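PDB 3FKJ: putative phosphosugar isomerases from Salmonella typhimurium LT2, which probably binds a phosphorylated sugar through its SIS (sugar isomerase) domains and may isomerise it. Local coordinates for residues E199-F204 with N325-T330; H191-Q196 with G314-C319; Q292-D297 with N318-V323. All blocks are in the same frame, centred on the assembly; numbering follows the deposited sequence.

Contact 1: E199-F204 with N325-T330; sequences EDAQRF and NLALAT
Ala-327 meets helix 198-208 at two neighbouring residues, Ala-201 and Gln-202. It lies on helix 313-331, and the two helix segments run in the same general direction, crossing at -32° with axes 8.2 Å apart.

The van der Waals contacts centre on the methyl of Ala-327, which points at the other helix. Ala-327 CB lies 3.3 Å from the backbone O of Ala-201 and 4.0 Å from Ala-201 CB. Two alanines at the crossing let the helices come this near. Gln-202 leaves its helix pointing away, but the bend at chi2 (-43°) folds the amide back. NE2 of Gln-202 then rests 3.7 Å from Ala-327 CB. Further along, Phe-204 has CG anti to its backbone N (chi1 169°), which carries the ring across to Leu-328. CE2 of Phe-204 is 4.0 Å from Leu-328 CB, and both methyls of Leu-328 lie only slightly farther from the same ring atom. The two side chains meet at a slant. Tyr-324 meets the Phe-204 ring edge-to-face.

The polar contacts lie at the exposed margin. A water lies within hydrogen-bonding distance of both Gln-202 OE1, at 3.1 Å, and Ala-327 O, at 2.7 Å, and may link them.

Within helix 198-208, Arg-203 NH2 makes a salt bridge to Asp-200 OD1 at 3.0 Å. Asp-200 and Arg-203 also hydrogen-bond to Gln-292 on the edge strand 290-295.

The helices are thus held by two alanines at the close approach and the larger Phe-204/Leu-328 pair beside them. Any polar link between the segments probably runs through the water, while charge is paired on another side of helix 198-208.

Contact 2: H191-Q196 with G314-C319; sequences HGAQRQ and GLLHNC. With SCN (thiocyanate ion), chain C.
Gln-194 reaches from helix 186-196 to the backbone of Cys-319 on helix 313-331, and these two residues bury the most surface here. Gln-194 NE2 donates to Cys-319 O at 3.0 Å, and the N-H...O angle of 166° is nearly straight. The acceptor lies close to the amide plane of Gln-194. On the carbonyl side the donor stands 55° above the plane. The chain of Gln-194 is extended beyond CG (chi2 -176°), which lets the amide span the gap. Gln-194 NE2 also lies 3.9 Å from Cys-319 CB.

Helix 313-331 follows the edge strand 290-295 of the four-stranded parallel sheet, in an alpha/beta arrangement consistent with a SIS domain. Helix 186-196 packs on this helix, and Val-190 also touches Cys-319.

Ala-193 points toward helix 313-331. Ala-193 CB meets Leu-316 CD1 at 3.9 Å, and Leu-299 and Ile-301 from a nearby loop add to the apolar surroundings.

Cys-319 SG turns to a thiocyanate ion, probably from the crystallisation liquor, and lies 3.8 Å from its sulfur. Asn-318 ND2 donates to the nitrogen of the ion at 3.2 Å. Leu-315 CD2 touches the sulfur of thiocyanate at 3.7 Å.

Contact 3: Q292-D297 with N318-V323; sequences QLIDAD and NCVLDV. With SCN (thiocyanate ion), chain C.
The edge strand 290-295 of the four-stranded parallel sheet packs here against helix 313-331, as in the layered alpha/beta fold of SIS domains. Ile-294 points from the strand into the helix and meets Val-320 and Leu-321 with two different branches. The Ile-294 CG2 methyl lies 3.9 Å from Val-320 CG1, where the two side chains run alongside each other, pointing opposite ways. The Ile-294 CD1 methyl lies 3.8 Å from Leu-321 CD2, and these chains meet at an angle. The torsions of Ile-294 explain the split. CG1 is anti to the carbonyl carbon (chi1 -56°), and chi2 of 174° extends CD1 toward Leu-321. CG2 is left for Val-320.

All three side chains are buried. Leu-267 of the neighbouring strand 263-268 touches Leu-321, and Leu-299 of a loop covers Val-320. Backbone bonds to Leu-266 and Gln-268 hold Ile-294 in the sheet.

At the end of the strand, Asp-295 forms an Asx turn. Asp-295 OD1 accepts from Asp-297 N at 3.1 Å, with the donor 66° out of the carboxylate plane. The same OD1 forms a salt bridge with Arg-274, so it has two partners.

Between 292-297 and 318-323 the contact is purely aliphatic; His-317 and Tyr-324 of the same helix also touch Ile-294. The fit probably rests on shape and burial, while the polar bonds of Ile-294 and Asp-295 lie in the sheet and turn.

From the N terminus, helix 186-196 comes first and helix 198-208 follows it. Strand 290-295 comes later, and helix 313-331 receives all three contacts. Contact 2 closes a loop from 191-196 to 314-319. Contact 1 closes one from 199-204 to 325-330, and the two cross. Contact 3 closes a short loop from strand to helix that lies within the span of contact 1. Contacts 2 and 3 share Asn-318 and Cys-319, and their centres are about 6 Å apart. Ala-193 CB packs on Val-320 CG2, and Ala-201 CB on Val-323 CG1. Helix 313-331 thereby joins both earlier helices to the sheet edge.

Contact 1: E199-F204 with N325-T330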
ATOM      1  N   GLU A 199     -26.225  18.605   0.633  1.00 41.30           N
ATOM      2  CA  GLU A 199     -26.169  19.743   1.543  1.00 41.31           C
ATOM      3  C   GLU A 199     -24.836  19.753   2.256  1.00 38.82           C
ATOM      4  O   GLU A 199     -24.143  20.763   2.277  1.00 36.15           O
ATOM      5  CB  GLU A 199     -27.307  19.656   2.561  1.00 42.83           C
ATOM      6  CG  GLU A 199     -27.597  20.936   3.316  1.00 47.57           C
ATOM      7  CD  GLU A 199     -28.977  20.929   3.994  1.00 59.06           C
ATOM      8  OE1 GLU A 199     -29.682  19.892   3.958  1.00 57.61           O
ATOM      9  OE2 GLU A 199     -29.367  21.974   4.569  1.00 66.89           O
ATOM     10  N   ASP A 200     -24.477  18.609   2.831  1.00 36.94           N
ATOM     11  CA  ASP A 200     -23.195  18.481   3.533  1.00 36.30           C
ATOM     12  C   ASP A 200     -22.012  18.861   2.628  1.00 35.09           C
ATOM     13  O   ASP A 200     -21.109  19.563   3.074  1.00 35.08           O
ATOM     14  CB  ASP A 200     -23.013  17.069   4.105  1.00 33.80           C
ATOM     15  CG  ASP A 200     -21.821  16.970   5.053  1.00 34.69           C
ATOM     16  OD1 ASP A 200     -21.782  17.727   6.030  1.00 30.62           O
ATOM     17  OD2 ASP A 200     -20.914  16.135   4.819  1.00 32.49           O
ATOM     18  N   ALA A 201     -22.062  18.430   1.367  1.00 35.86           N
ATOM     19  CA  ALA A 201     -21.004  18.669   0.382  1.00 36.13           C
ATOM     20  C   ALA A 201     -20.797  20.148   0.128  1.00 36.59           C
ATOM     21  O   ALA A 201     -19.661  20.607   0.008  1.00 36.72           O
ATOM     22  CB  ALA A 201     -21.334  17.961  -0.913  1.00 36.30           C
ATOM     23  N   GLN A 202     -21.900  20.886   0.044  1.00 37.24           N
ATOM     24  CA  GLN A 202     -21.877  22.352  -0.093  1.00 37.06           C
ATOM     25  C   GLN A 202     -21.198  23.049   1.072  1.00 35.64           C
ATOM     26  O   GLN A 202     -20.466  24.014   0.910  1.00 33.51           O
ATOM     27  CB  GLN A 202     -23.308  22.904  -0.215  1.00 37.44           C
ATOM     28  CG  GLN A 202     -23.953  22.686  -1.559  1.00 40.36           C
ATOM     29  CD  GLN A 202     -22.985  22.963  -2.685  1.00 44.97           C
ATOM     30  OE1 GLN A 202     -22.365  24.022  -2.724  1.00 51.05           O
ATOM     31  NE2 GLN A 202     -22.806  21.992  -3.580  1.00 37.80           N
ATOM     32  N   ARG A 203     -21.496  22.555   2.255  1.00 36.90           N
ATOM     33  CA  ARG A 203     -21.039  23.138   3.496  1.00 38.16           C
ATOM     34  C   ARG A 203     -19.518  22.821   3.655  1.00 38.41           C
ATOM     35  O   ARG A 203     -18.700  23.679   4.059  1.00 38.77           O
ATOM     36  CB  ARG A 203     -21.981  22.575   4.575  1.00 39.37           C
ATOM     37  CG  ARG A 203     -21.721  22.927   6.005  1.00 45.18           C
ATOM     38  CD  ARG A 203     -21.232  21.695   6.796  1.00 50.04           C
ATOM     39  NE  ARG A 203     -19.778  21.698   6.923  1.00 48.04           N
ATOM     40  CZ  ARG A 203     -18.936  20.728   6.551  1.00 44.44           C
ATOM     41  NH1 ARG A 203     -17.635  20.939   6.733  1.00 46.68           N
ATOM     42  NH2 ARG A 203     -19.348  19.553   6.033  1.00 41.32           N
ATOM     43  N   PHE A 204     -19.149  21.600   3.265  1.00 36.82           N
ATOM     44  CA  PHE A 204     -17.763  21.161   3.139  1.00 34.39           C
ATOM     45  C   PHE A 204     -16.926  22.048   2.194  1.00 33.58           C
ATOM     46  O   PHE A 204     -15.853  22.571   2.589  1.00 32.97           O
ATOM     47  CB  PHE A 204     -17.753  19.708   2.657  1.00 34.12           C
ATOM     48  CG  PHE A 204     -16.404  19.208   2.233  1.00 33.01           C
ATOM     49  CD1 PHE A 204     -15.495  18.744   3.166  1.00 32.89           C
ATOM     50  CD2 PHE A 204     -16.043  19.191   0.898  1.00 31.88           C
ATOM     51  CE1 PHE A 204     -14.281  18.288   2.786  1.00 31.72           C
ATOM     52  CE2 PHE A 204     -14.801  18.709   0.509  1.00 33.68           C
ATOM     53  CZ  PHE A 204     -13.926  18.258   1.441  1.00 31.44           C
ATOM     54  N   ASN A 325     -16.341  16.310  -4.225  1.00 29.05           N
ATOM     55  CA  ASN A 325     -15.316  16.777  -5.168  1.00 30.51           C
ATOM     56  C   ASN A 325     -15.750  17.883  -6.112  1.00 31.08           C
ATOM     57  O   ASN A 325     -14.964  18.804  -6.381  1.00 30.58           O
ATOM     58  CB  ASN A 325     -14.733  15.635  -5.989  1.00 31.25           C
ATOM     59  CG  ASN A 325     -14.095  14.578  -5.141  1.00 32.11           C
ATOM     60  OD1 ASN A 325     -13.824  14.799  -3.969  1.00 33.92           O
ATOM     61  ND2 ASN A 325     -13.860  13.411  -5.721  1.00 26.32           N
ATOM     62  N   LEU A 326     -16.974  17.788  -6.635  1.00 32.23           N
ATOM     63  CA  LEU A 326     -17.534  18.859  -7.463  1.00 33.05           C
ATOM     64  C   LEU A 326     -17.806  20.107  -6.612  1.00 33.44           C
ATOM     65  O   LEU A 326     -17.450  21.226  -6.987  1.00 35.45           O
ATOM     66  CB  LEU A 326     -18.826  18.395  -8.152  1.00 33.12           C
ATOM     67  CG  LEU A 326     -19.339  19.179  -9.362  1.00 34.00           C
ATOM     68  CD1 LEU A 326     -18.314  19.134 -10.486  1.00 35.14           C
ATOM     69  CD2 LEU A 326     -20.665  18.622  -9.812  1.00 30.01           C
ATOM     70  N   ALA A 327     -18.456  19.925  -5.471  1.00 33.73           N
ATOM     71  CA  ALA A 327     -18.695  21.042  -4.561  1.00 34.23           C
ATOM     72  C   ALA A 327     -17.396  21.787  -4.192  1.00 33.83           C
ATOM     73  O   ALA A 327     -17.362  23.021  -4.176  1.00 33.64           O
ATOM     74  CB  ALA A 327     -19.408  20.563  -3.314  1.00 34.33           C
ATOM     75  N   LEU A 328     -16.320  21.042  -3.912  1.00 33.67           N
ATOM     76  CA  LEU A 328     -15.043  21.652  -3.522  1.00 30.90           C
ATOM     77  C   LEU A 328     -14.410  22.377  -4.696  1.00 31.42           C
ATOM     78  O   LEU A 328     -14.017  23.556  -4.575  1.00 28.93           O
ATOM     79  CB  LEU A 328     -14.090  20.616  -2.980  1.00 32.05           C
ATOM     80  CG  LEU A 328     -12.772  21.118  -2.435  1.00 31.08           C
ATOM     81  CD1 LEU A 328     -13.064  21.995  -1.218  1.00 30.86           C
ATOM     82  CD2 LEU A 328     -11.877  19.929  -2.096  1.00 29.91           C
ATOM     83  N   ALA A 329     -14.378  21.695  -5.843  1.00 32.46           N
ATOM     84  CA  ALA A 329     -13.814  22.269  -7.074  1.00 33.10           C
ATOM     85  C   ALA A 329     -14.508  23.582  -7.459  1.00 33.42           C
ATOM     86  O   ALA A 329     -13.857  24.523  -7.874  1.00 34.09           O
ATOM     87  CB  ALA A 329     -13.858  21.246  -8.235  1.00 29.93           C
ATOM     88  N   THR A 330     -15.823  23.646  -7.310  1.00 34.87           N
ATOM     89  CA  THR A 330     -16.562  24.890  -7.630  1.00 34.23           C
ATOM     90  C   THR A 330     -16.202  25.971  -6.613  1.00 33.64           C
ATOM     91  O   THR A 330     -15.811  27.061  -7.018  1.00 31.76           O
ATOM     92  CB  THR A 330     -18.080  24.649  -7.697  1.00 35.35           C
ATOM     93  OG1 THR A 330     -18.314  23.429  -8.413  1.00 35.85           O
ATOM     94  CG2 THR A 330     -18.811  25.799  -8.421  1.00 26.72           C
TER
HETATM   95  O   HOH W   1     -19.517  24.567  -3.906  1.00 36.09           O

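Contact 2: H191-Q196 with G314-C319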
ATOM      1  N   HIS A 191     -27.466   6.180  -5.709  1.00 39.54           N
ATOM      2  CA  HIS A 191     -28.310   7.375  -5.976  1.00 41.19           C
ATOM      3  C   HIS A 191     -28.887   8.013  -4.707  1.00 37.86           C
ATOM      4  O   HIS A 191     -28.831   9.227  -4.544  1.00 36.68           O
ATOM      5  CB  HIS A 191     -29.409   7.068  -7.000  1.00 43.10           C
ATOM      6  CG  HIS A 191     -28.874   6.621  -8.325  1.00 55.10           C
ATOM      7  ND1 HIS A 191     -29.653   5.986  -9.266  1.00 64.38           N
ATOM      8  CD2 HIS A 191     -27.623   6.686  -8.851  1.00 65.52           C
ATOM      9  CE1 HIS A 191     -28.914   5.701 -10.325  1.00 68.55           C
ATOM     10  NE2 HIS A 191     -27.676   6.108 -10.096  1.00 70.02           N
ATOM     11  N   GLY A 192     -29.372   7.190  -3.784  1.00 36.35           N
ATOM     12  CA  GLY A 192     -29.815   7.697  -2.487  1.00 36.65           C
ATOM     13  C   GLY A 192     -28.732   8.385  -1.659  1.00 35.53           C
ATOM     14  O   GLY A 192     -28.993   9.376  -0.983  1.00 35.68           O
ATOM     15  N   ALA A 193     -27.522   7.852  -1.712  1.00 35.86           N
ATOM     16  CA  ALA A 193     -26.377   8.406  -0.982  1.00 35.79           C
ATOM     17  C   ALA A 193     -25.918   9.757  -1.564  1.00 36.05           C
ATOM     18  O   ALA A 193     -25.662  10.725  -0.822  1.00 36.59           O
ATOM     19  CB  ALA A 193     -25.183   7.386  -0.988  1.00 32.80           C
ATOM     20  N   GLN A 194     -25.802   9.809  -2.889  1.00 34.88           N
ATOM     21  CA  GLN A 194     -25.405  11.030  -3.561  1.00 35.09           C
ATOM     22  C   GLN A 194     -26.415  12.164  -3.323  1.00 37.17           C
ATOM     23  O   GLN A 194     -26.027  13.341  -3.139  1.00 37.66           O
ATOM     24  CB  GLN A 194     -25.225  10.773  -5.050  1.00 34.90           C
ATOM     25  CG  GLN A 194     -23.985   9.971  -5.378  1.00 38.06           C
ATOM     26  CD  GLN A 194     -23.767   9.814  -6.860  1.00 36.93           C
ATOM     27  OE1 GLN A 194     -24.719   9.900  -7.649  1.00 32.96           O
ATOM     28  NE2 GLN A 194     -22.515   9.569  -7.254  1.00 33.04           N
ATOM     29  N   ARG A 195     -27.703  11.831  -3.321  1.00 37.85           N
ATOM     30  CA  ARG A 195     -28.716  12.828  -3.015  1.00 38.95           C
ATOM     31  C   ARG A 195     -28.608  13.283  -1.557  1.00 36.57           C
ATOM     32  O   ARG A 195     -28.622  14.457  -1.259  1.00 36.43           O
ATOM     33  CB  ARG A 195     -30.110  12.274  -3.282  1.00 40.02           C
ATOM     34  CG  ARG A 195     -31.224  13.324  -3.138  1.00 46.47           C
ATOM     35  CD  ARG A 195     -32.516  12.707  -2.626  1.00 55.53           C
ATOM     36  NE  ARG A 195     -32.818  11.436  -3.294  1.00 58.32           N
ATOM     37  CZ  ARG A 195     -32.611  10.219  -2.789  1.00 57.99           C
ATOM     38  NH1 ARG A 195     -32.072  10.054  -1.575  1.00 63.52           N
ATOM     39  NH2 ARG A 195     -32.941   9.149  -3.517  1.00 53.45           N
ATOM     40  N   GLN A 196     -28.506  12.332  -0.651  1.00 36.72           N
ATOM     41  CA  GLN A 196     -28.379  12.613   0.772  1.00 37.80           C
ATOM     42  C   GLN A 196     -27.223  13.553   1.159  1.00 38.47           C
ATOM     43  O   GLN A 196     -27.339  14.280   2.141  1.00 38.57           O
ATOM     44  CB  GLN A 196     -28.250  11.274   1.496  1.00 39.44           C
ATOM     45  CG  GLN A 196     -28.058  11.305   2.991  1.00 40.19           C
ATOM     46  CD  GLN A 196     -28.108   9.902   3.584  1.00 43.31           C
ATOM     47  OE1 GLN A 196     -28.331   8.906   2.870  1.00 47.44           O
ATOM     48  NE2 GLN A 196     -27.901   9.811   4.891  1.00 42.83           N
ATOM     49  N   GLY A 314     -15.939   0.631  -0.222  1.00 30.49           N
ATOM     50  CA  GLY A 314     -15.012   1.407  -1.050  1.00 31.05           C
ATOM     51  C   GLY A 314     -15.716   1.948  -2.282  1.00 32.55           C
ATOM     52  O   GLY A 314     -15.577   3.101  -2.625  1.00 33.88           O
ATOM     53  N   LEU A 315     -16.463   1.078  -2.951  1.00 33.78           N
ATOM     54  CA  LEU A 315     -17.257   1.451  -4.111  1.00 33.08           C
ATOM     55  C   LEU A 315     -18.258   2.565  -3.809  1.00 31.93           C
ATOM     56  O   LEU A 315     -18.389   3.521  -4.558  1.00 26.02           O
ATOM     57  CB  LEU A 315     -18.010   0.238  -4.626  1.00 35.02           C
ATOM     58  CG  LEU A 315     -17.223  -0.927  -5.205  1.00 32.09           C
ATOM     59  CD1 LEU A 315     -18.212  -1.979  -5.661  1.00 32.14           C
ATOM     60  CD2 LEU A 315     -16.355  -0.473  -6.355  1.00 30.78           C
ATOM     61  N   LEU A 316     -18.934   2.461  -2.680  1.00 32.61           N
ATOM     62  CA  LEU A 316     -19.846   3.536  -2.299  1.00 32.01           C
ATOM     63  C   LEU A 316     -19.126   4.870  -2.056  1.00 32.60           C
ATOM     64  O   LEU A 316     -19.622   5.924  -2.503  1.00 33.31           O
ATOM     65  CB  LEU A 316     -20.663   3.119  -1.073  1.00 30.65           C
ATOM     66  CG  LEU A 316     -21.686   4.124  -0.538  1.00 34.86           C
ATOM     67  CD1 LEU A 316     -22.784   4.409  -1.549  1.00 26.20           C
ATOM     68  CD2 LEU A 316     -22.269   3.575   0.746  1.00 33.98           C
ATOM     69  N   HIS A 317     -18.002   4.845  -1.317  1.00 31.10           N
ATOM     70  CA  HIS A 317     -17.256   6.077  -1.061  1.00 31.15           C
ATOM     71  C   HIS A 317     -16.813   6.712  -2.378  1.00 29.97           C
ATOM     72  O   HIS A 317     -16.969   7.887  -2.533  1.00 30.76           O
ATOM     73  CB  HIS A 317     -16.018   5.847  -0.170  1.00 32.62           C
ATOM     74  CG  HIS A 317     -16.334   5.621   1.281  1.00 30.30           C
ATOM     75  ND1 HIS A 317     -16.945   6.567   2.073  1.00 24.55           N
ATOM     76  CD2 HIS A 317     -16.101   4.556   2.085  1.00 33.06           C
ATOM     77  CE1 HIS A 317     -17.082   6.090   3.297  1.00 28.85           C
ATOM     78  NE2 HIS A 317     -16.586   4.870   3.330  1.00 29.98           N
ATOM     79  N   ASN A 318     -16.271   5.935  -3.328  1.00 31.36           N
ATOM     80  CA  ASN A 318     -15.848   6.481  -4.617  1.00 31.59           C
ATOM     81  C   ASN A 318     -16.998   7.315  -5.223  1.00 31.05           C
ATOM     82  O   ASN A 318     -16.800   8.431  -5.680  1.00 33.20           O
ATOM     83  CB  ASN A 318     -15.496   5.372  -5.641  1.00 32.24           C
ATOM     84  CG  ASN A 318     -14.163   4.650  -5.390  1.00 32.48           C
ATOM     85  OD1 ASN A 318     -13.301   5.062  -4.606  1.00 32.60           O
ATOM     86  ND2 ASN A 318     -13.977   3.566  -6.139  1.00 30.63           N
ATOM     87  N   CYS A 319     -18.204   6.777  -5.188  1.00 29.65           N
ATOM     88  CA  CYS A 319     -19.366   7.460  -5.741  1.00 31.61           C
ATOM     89  C   CYS A 319     -19.822   8.689  -4.946  1.00 32.01           C
ATOM     90  O   CYS A 319     -20.123   9.729  -5.529  1.00 31.84           O
ATOM     91  CB  CYS A 319     -20.535   6.479  -5.890  1.00 32.42           C
ATOM     92  SG  CYS A 319     -20.189   5.089  -6.998  1.00 34.89           S
TER
HETATM   93  S   SCN C 329     -18.647   1.771  -8.138  1.00 31.13           S
HETATM   94  C   SCN C 329     -17.212   2.799  -8.286  1.00 29.82           C
HETATM   95  N   SCN C 329     -16.249   3.454  -8.377  1.00 35.21           N

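Contact 3: Q292-D297 with N318-V323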
ATOM      1  N   GLN A 292     -13.944  15.886   8.453  1.00 35.13           N
ATOM      2  CA  GLN A 292     -15.104  15.578   7.617  1.00 32.76           C
ATOM      3  C   GLN A 292     -15.259  14.072   7.687  1.00 30.60           C
ATOM      4  O   GLN A 292     -14.377  13.317   7.227  1.00 30.14           O
ATOM      5  CB  GLN A 292     -14.881  15.988   6.163  1.00 33.47           C
ATOM      6  CG  GLN A 292     -15.989  15.518   5.188  1.00 31.67           C
ATOM      7  CD  GLN A 292     -17.317  16.220   5.459  1.00 31.98           C
ATOM      8  OE1 GLN A 292     -17.331  17.368   5.867  1.00 31.13           O
ATOM      9  NE2 GLN A 292     -18.428  15.521   5.250  1.00 27.58           N
ATOM     10  N   LEU A 293     -16.346  13.636   8.304  1.00 30.36           N
ATOM     11  CA  LEU A 293     -16.675  12.231   8.367  1.00 32.04           C
ATOM     12  C   LEU A 293     -17.613  11.878   7.219  1.00 33.94           C
ATOM     13  O   LEU A 293     -18.610  12.541   7.011  1.00 32.40           O
ATOM     14  CB  LEU A 293     -17.325  11.914   9.712  1.00 31.52           C
ATOM     15  CG  LEU A 293     -17.621  10.443  10.029  1.00 29.69           C
ATOM     16  CD1 LEU A 293     -16.398   9.535   9.879  1.00 26.19           C
ATOM     17  CD2 LEU A 293     -18.193  10.374  11.428  1.00 33.91           C
ATOM     18  N   ILE A 294     -17.277  10.846   6.457  1.00 33.52           N
ATOM     19  CA  ILE A 294     -18.213  10.269   5.486  1.00 32.43           C
ATOM     20  C   ILE A 294     -18.392   8.801   5.849  1.00 32.33           C
ATOM     21  O   ILE A 294     -17.478   8.002   5.690  1.00 30.11           O
ATOM     22  CB  ILE A 294     -17.702  10.439   4.044  1.00 32.12           C
ATOM     23  CG1 ILE A 294     -17.446  11.948   3.766  1.00 32.38           C
ATOM     24  CG2 ILE A 294     -18.712   9.847   3.070  1.00 30.41           C
ATOM     25  CD1 ILE A 294     -16.813  12.267   2.435  1.00 31.18           C
ATOM     26  N   ASP A 295     -19.580   8.460   6.356  1.00 34.55           N
ATOM     27  CA  ASP A 295     -19.819   7.151   6.951  1.00 34.53           C
ATOM     28  C   ASP A 295     -20.647   6.273   6.026  1.00 35.18           C
ATOM     29  O   ASP A 295     -21.807   6.602   5.744  1.00 31.99           O
ATOM     30  CB  ASP A 295     -20.539   7.315   8.303  1.00 34.87           C
ATOM     31  CG  ASP A 295     -20.722   5.977   9.044  1.00 38.34           C
ATOM     32  OD1 ASP A 295     -20.237   4.922   8.542  1.00 35.83           O
ATOM     33  OD2 ASP A 295     -21.334   5.981  10.137  1.00 36.70           O
ATOM     34  N   ALA A 296     -20.078   5.138   5.586  1.00 35.37           N
ATOM     35  CA  ALA A 296     -20.827   4.220   4.706  1.00 36.27           C
ATOM     36  C   ALA A 296     -22.160   3.775   5.333  1.00 38.96           C
ATOM     37  O   ALA A 296     -23.187   3.727   4.649  1.00 35.93           O
ATOM     38  CB  ALA A 296     -19.991   3.019   4.321  1.00 33.13           C
ATOM     39  N   ASP A 297     -22.132   3.457   6.629  1.00 42.92           N
ATOM     40  CA  ASP A 297     -23.321   2.972   7.347  1.00 46.13           C
ATOM     41  C   ASP A 297     -24.477   3.958   7.392  1.00 47.79           C
ATOM     42  O   ASP A 297     -25.618   3.533   7.491  1.00 50.33           O
ATOM     43  CB  ASP A 297     -22.972   2.541   8.782  1.00 48.08           C
ATOM     44  CG  ASP A 297     -22.981   1.019   8.972  1.00 51.53           C
ATOM     45  OD1 ASP A 297     -23.621   0.323   8.155  1.00 52.70           O
ATOM     46  OD2 ASP A 297     -22.359   0.521   9.951  1.00 55.53           O
ATOM     47  N   ASN A 318     -16.271   5.935  -3.328  1.00 31.36           N
ATOM     48  CA  ASN A 318     -15.848   6.481  -4.617  1.00 31.59           C
ATOM     49  C   ASN A 318     -16.998   7.315  -5.223  1.00 31.05           C
ATOM     50  O   ASN A 318     -16.800   8.431  -5.680  1.00 33.20           O
ATOM     51  CB  ASN A 318     -15.496   5.372  -5.641  1.00 32.24           C
ATOM     52  CG  ASN A 318     -14.163   4.650  -5.390  1.00 32.48           C
ATOM     53  OD1 ASN A 318     -13.301   5.062  -4.606  1.00 32.60           O
ATOM     54  ND2 ASN A 318     -13.977   3.566  -6.139  1.00 30.63           N
ATOM     55  N   CYS A 319     -18.204   6.777  -5.188  1.00 29.65           N
ATOM     56  CA  CYS A 319     -19.366   7.460  -5.741  1.00 31.61           C
ATOM     57  C   CYS A 319     -19.822   8.689  -4.946  1.00 32.01           C
ATOM     58  O   CYS A 319     -20.123   9.729  -5.529  1.00 31.84           O
ATOM     59  CB  CYS A 319     -20.535   6.479  -5.890  1.00 32.42           C
ATOM     60  SG  CYS A 319     -20.189   5.089  -6.998  1.00 34.89           S
ATOM     61  N   VAL A 320     -19.873   8.564  -3.627  1.00 31.77           N
ATOM     62  CA  VAL A 320     -20.356   9.646  -2.770  1.00 31.56           C
ATOM     63  C   VAL A 320     -19.396  10.834  -2.853  1.00 32.38           C
ATOM     64  O   VAL A 320     -19.828  11.986  -2.862  1.00 33.03           O
ATOM     65  CB  VAL A 320     -20.545   9.157  -1.300  1.00 32.76           C
ATOM     66  CG1 VAL A 320     -20.538  10.325  -0.315  1.00 31.28           C
ATOM     67  CG2 VAL A 320     -21.845   8.316  -1.172  1.00 29.45           C
ATOM     68  N   LEU A 321     -18.094  10.535  -2.950  1.00 32.65           N
ATOM     69  CA  LEU A 321     -17.048  11.552  -3.061  1.00 31.70           C
ATOM     70  C   LEU A 321     -17.177  12.430  -4.297  1.00 31.50           C
ATOM     71  O   LEU A 321     -16.778  13.591  -4.252  1.00 32.03           O
ATOM     72  CB  LEU A 321     -15.626  10.907  -2.995  1.00 33.41           C
ATOM     73  CG  LEU A 321     -15.093  10.534  -1.606  1.00 35.37           C
ATOM     74  CD1 LEU A 321     -13.873   9.616  -1.698  1.00 27.58           C
ATOM     75  CD2 LEU A 321     -14.790  11.791  -0.782  1.00 34.16           C
ATOM     76  N   ASP A 322     -17.736  11.904  -5.389  1.00 32.33           N
ATOM     77  CA  ASP A 322     -17.976  12.710  -6.609  1.00 31.59           C
ATOM     78  C   ASP A 322     -18.709  13.983  -6.267  1.00 30.93           C
ATOM     79  O   ASP A 322     -18.440  15.035  -6.860  1.00 29.82           O
ATOM     80  CB  ASP A 322     -18.780  11.943  -7.667  1.00 31.82           C
ATOM     81  CG  ASP A 322     -17.924  10.979  -8.503  1.00 31.63           C
ATOM     82  OD1 ASP A 322     -16.690  11.117  -8.528  1.00 40.73           O
ATOM     83  OD2 ASP A 322     -18.492  10.084  -9.163  1.00 39.55           O
ATOM     84  N   VAL A 323     -19.605  13.890  -5.286  1.00 31.30           N
ATOM     85  CA  VAL A 323     -20.450  15.027  -4.894  1.00 31.18           C
ATOM     86  C   VAL A 323     -19.600  16.047  -4.148  1.00 30.46           C
ATOM     87  O   VAL A 323     -19.606  17.218  -4.487  1.00 28.87           O
ATOM     88  CB  VAL A 323     -21.712  14.587  -4.050  1.00 33.39           C
ATOM     89  CG1 VAL A 323     -22.602  15.808  -3.688  1.00 27.57           C
ATOM     90  CG2 VAL A 323     -22.503  13.486  -4.791  1.00 24.99           C
TER
HETATM   91  S   SCN C 329     -18.647   1.771  -8.138  1.00 31.13           S
HETATM   92  C   SCN C 329     -17.212   2.799  -8.286  1.00 29.82           C
HETATM   93  N   SCN C 329     -16.249   3.454  -8.377  1.00 35.21           N